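Local atomic coordinates of solute-binding protein (PDB entry 2ZYO), a protein that binds cyclodextrins and linear maltodextrins such as maltotetraose, probably as the solute-binding component of a sugar transport system. Residues 83-88 with 92-97. Numbering follows the deposited sequence.
Sequences DRLGEA and GLLQPI
Across the turn that follows helix 85-90, the N-H of L93 is hydrogen-bonded to the carbonyl oxygen of A88, L93 N to A88 O at 2.9 Å with an N-H...O angle of 154°. Between them the chain leaves the helix at G92, whose phi of 74° is positive. L93 CB comes within 3.4 Å of A88 O, a consequence of the bond made by its own N-H.

Beyond the turn L94 points back at the helix. Its CG stands anti to the carbonyl carbon and beside the backbone N (chi1 -55°), an arrangement that carries CD1 to two helix side chains about one turn apart. That methyl lies 3.8 Å from A88 CB and meets L85 CD1 at 3.6 Å, the two leucine side chains crossing at about a right angle. W80 and V78 of strand 77-81 and Y285 of strand 278-287 also touch L94, while Q62 and T66 of helix 61-71 pack on L93.

At the start of the helix, R84 occupies the N-cap position and takes no part in the leucine contact, its charged side chain being tied to D83 and E87. NE makes a weak bond to D83 OD2 at 3.1 Å, and NH1 a weak one to E87 OE2 at 3.4 Å, the latter in the guanidinium plane; these two weak salt-bridge bonds probably help to set the group, whose NH2 makes a weak hydrogen bond to O3 of a glucose unit of the bound maltotetraose. Positive phi at G92 with two bonds back into the last turn is a Schellman motif, which here leads helix 85-90 into the weakly bonded strand 94-95, paired antiparallel with strand 278-287 in a periplasmic-binding-protein fold, with the helix's other end at the glycan pocket.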
ATOM      1  N   ASP A  83      -1.854   3.220  -6.394  1.00 11.43           N
ATOM      2  CA  ASP A  83      -2.142   2.118  -7.320  1.00 12.50           C
ATOM      3  C   ASP A  83      -3.112   2.505  -8.443  1.00 12.95           C
ATOM      4  O   ASP A  83      -3.208   1.806  -9.453  1.00 14.13           O
ATOM      5  CB  ASP A  83      -2.627   0.869  -6.570  1.00 15.42           C
ATOM      6  CG  ASP A  83      -3.885   1.119  -5.764  1.00 17.60           C
ATOM      7  OD1 ASP A  83      -3.809   1.845  -4.752  1.00 19.41           O
ATOM      8  OD2 ASP A  83      -4.946   0.571  -6.132  1.00 22.30           O
ATOM      9  N   ARG A  84      -3.806   3.628  -8.272  1.00 13.36           N
ATOM     10  CA  ARG A  84      -4.737   4.127  -9.290  1.00 14.23           C
ATOM     11  C   ARG A  84      -4.183   5.348 -10.035  1.00 13.55           C
ATOM     12  O   ARG A  84      -4.924   6.055 -10.729  1.00 13.81           O
ATOM     13  CB  ARG A  84      -6.112   4.433  -8.673  1.00 17.14           C
ATOM     14  CG  ARG A  84      -6.727   3.277  -7.872  1.00 21.65           C
ATOM     15  CD  ARG A  84      -7.131   2.100  -8.745  1.00 27.53           C
ATOM     16  NE  ARG A  84      -7.406   0.907  -7.944  1.00 31.42           N
ATOM     17  CZ  ARG A  84      -7.911  -0.228  -8.421  1.00 33.15           C
ATOM     18  NH1 ARG A  84      -8.211  -0.347  -9.708  1.00 34.23           N
ATOM     19  NH2 ARG A  84      -8.118  -1.249  -7.602  1.00 35.20           N
ATOM     20  N   LEU A  85      -2.877   5.577  -9.902  1.00 12.56           N
ATOM     21  CA  LEU A  85      -2.204   6.692 -10.570  1.00 13.65           C
ATOM     22  C   LEU A  85      -2.276   6.589 -12.093  1.00 13.64           C
ATOM     23  O   LEU A  85      -2.495   7.591 -12.774  1.00 13.98           O
ATOM     24  CB  LEU A  85      -0.740   6.788 -10.122  1.00 15.44           C
ATOM     25  CG  LEU A  85       0.098   7.978 -10.593  1.00 18.30           C
ATOM     26  CD1 LEU A  85      -0.455   9.282 -10.038  1.00 20.14           C
ATOM     27  CD2 LEU A  85       1.552   7.797 -10.190  1.00 19.58           C
ATOM     28  N   GLY A  86      -2.096   5.374 -12.613  1.00 14.25           N
ATOM     29  CA  GLY A  86      -2.119   5.126 -14.054  1.00 15.34           C
ATOM     30  C   GLY A  86      -3.405   5.568 -14.718  1.00 16.44           C
ATOM     31  O   GLY A  86      -3.373   6.230 -15.756  1.00 18.16           O
ATOM     32  N   GLU A  87      -4.531   5.205 -14.108  1.00 17.50           N
ATOM     33  CA  GLU A  87      -5.856   5.627 -14.569  1.00 19.03           C
ATOM     34  C   GLU A  87      -5.964   7.152 -14.619  1.00 19.03           C
ATOM     35  O   GLU A  87      -6.472   7.710 -15.589  1.00 20.10           O
ATOM     36  CB  GLU A  87      -6.946   5.056 -13.658  1.00 21.95           C
ATOM     37  CG  GLU A  87      -7.180   3.557 -13.806  1.00 27.84           C
ATOM     38  CD  GLU A  87      -7.836   2.937 -12.582  1.00 31.50           C
ATOM     39  OE1 GLU A  87      -8.881   3.452 -12.125  1.00 32.65           O
ATOM     40  OE2 GLU A  87      -7.306   1.923 -12.082  1.00 34.39           O
ATOM     41  N   ALA A  88      -5.469   7.812 -13.573  1.00 17.59           N
ATOM     42  CA  ALA A  88      -5.530   9.269 -13.469  1.00 16.88           C
ATOM     43  C   ALA A  88      -4.665   9.974 -14.512  1.00 17.41           C
ATOM     44  O   ALA A  88      -5.090  10.964 -15.110  1.00 17.00           O
ATOM     45  CB  ALA A  88      -5.138   9.710 -12.067  1.00 14.52           C
ATOM     46  N   GLY A  92      -5.776  12.132 -18.080  1.00 18.58           N
ATOM     47  CA  GLY A  92      -5.410  13.548 -18.043  1.00 16.91           C
ATOM     48  C   GLY A  92      -5.948  14.306 -16.844  1.00 15.69           C
ATOM     49  O   GLY A  92      -6.200  15.509 -16.930  1.00 14.53           O
ATOM     50  N   LEU A  93      -6.125  13.602 -15.728  1.00 13.92           N
ATOM     51  CA  LEU A  93      -6.582  14.219 -14.483  1.00 12.32           C
ATOM     52  C   LEU A  93      -5.464  14.957 -13.765  1.00 11.78           C
ATOM     53  O   LEU A  93      -5.708  15.941 -13.059  1.00 11.15           O
ATOM     54  CB  LEU A  93      -7.167  13.169 -13.535  1.00 14.47           C
ATOM     55  CG  LEU A  93      -8.663  12.869 -13.599  1.00 18.48           C
ATOM     56  CD1 LEU A  93      -9.013  11.852 -12.536  1.00 16.78           C
ATOM     57  CD2 LEU A  93      -9.482  14.135 -13.406  1.00 17.48           C
ATOM     58  N   LEU A  94      -4.241  14.468 -13.941  1.00 10.23           N
ATOM     59  CA  LEU A  94      -3.086  14.998 -13.230  1.00 10.61           C
ATOM     60  C   LEU A  94      -2.030  15.516 -14.191  1.00 12.16           C
ATOM     61  O   LEU A  94      -1.914  15.039 -15.320  1.00 13.96           O
ATOM     62  CB  LEU A  94      -2.473  13.919 -12.329  1.00 10.72           C
ATOM     63  CG  LEU A  94      -3.384  13.235 -11.304  1.00 10.64           C
ATOM     64  CD1 LEU A  94      -2.614  12.152 -10.579  1.00  9.68           C
ATOM     65  CD2 LEU A  94      -3.982  14.232 -10.313  1.00  9.98           C
ATOM     66  N   GLN A  95      -1.272  16.508 -13.734  1.00 11.04           N
ATOM     67  CA  GLN A  95      -0.112  16.994 -14.474  1.00 10.34           C
ATOM     68  C   GLN A  95       1.143  16.731 -13.648  1.00 11.49           C
ATOM     69  O   GLN A  95       1.068  16.663 -12.417  1.00  9.96           O
ATOM     70  CB  GLN A  95      -0.257  18.482 -14.808  1.00 10.52           C
ATOM     71  CG  GLN A  95      -0.427  19.399 -13.610  1.00 11.48           C
ATOM     72  CD  GLN A  95      -0.452  20.861 -14.006  1.00 11.96           C
ATOM     73  OE1 GLN A  95       0.484  21.359 -14.633  1.00 14.41           O
ATOM     74  NE2 GLN A  95      -1.521  21.557 -13.639  1.00 11.90           N
ATOM     75  N   PRO A  96       2.302  16.566 -14.313  1.00 10.27           N
ATOM     76  CA  PRO A  96       3.526  16.286 -13.562  1.00 11.49           C
ATOM     77  C   PRO A  96       3.909  17.442 -12.649  1.00 12.43           C
ATOM     78  O   PRO A  96       3.533  18.588 -12.909  1.00 14.31           O
ATOM     79  CB  PRO A  96       4.585  16.135 -14.658  1.00 12.08           C
ATOM     80  CG  PRO A  96       3.826  15.867 -15.905  1.00 13.01           C
ATOM     81  CD  PRO A  96       2.552  16.621 -15.764  1.00 11.68           C
ATOM     82  N   ILE A  97       4.635  17.137 -11.576  1.00 10.96           N
ATOM     83  CA  ILE A  97       5.262  18.184 -10.781  1.00 11.87           C
ATOM     84  C   ILE A  97       6.701  18.375 -11.238  1.00 10.74           C
ATOM     85  O   ILE A  97       7.353  17.432 -11.697  1.00 12.38           O
ATOM     86  CB  ILE A  97       5.196  17.925  -9.253  1.00 11.30           C
ATOM     87  CG1 ILE A  97       5.814  16.572  -8.882  1.00 12.32           C
ATOM     88  CG2 ILE A  97       3.754  18.034  -8.762  1.00 13.09           C
ATOM     89  CD1 ILE A  97       6.178  16.447  -7.403  1.00 12.12           C
TER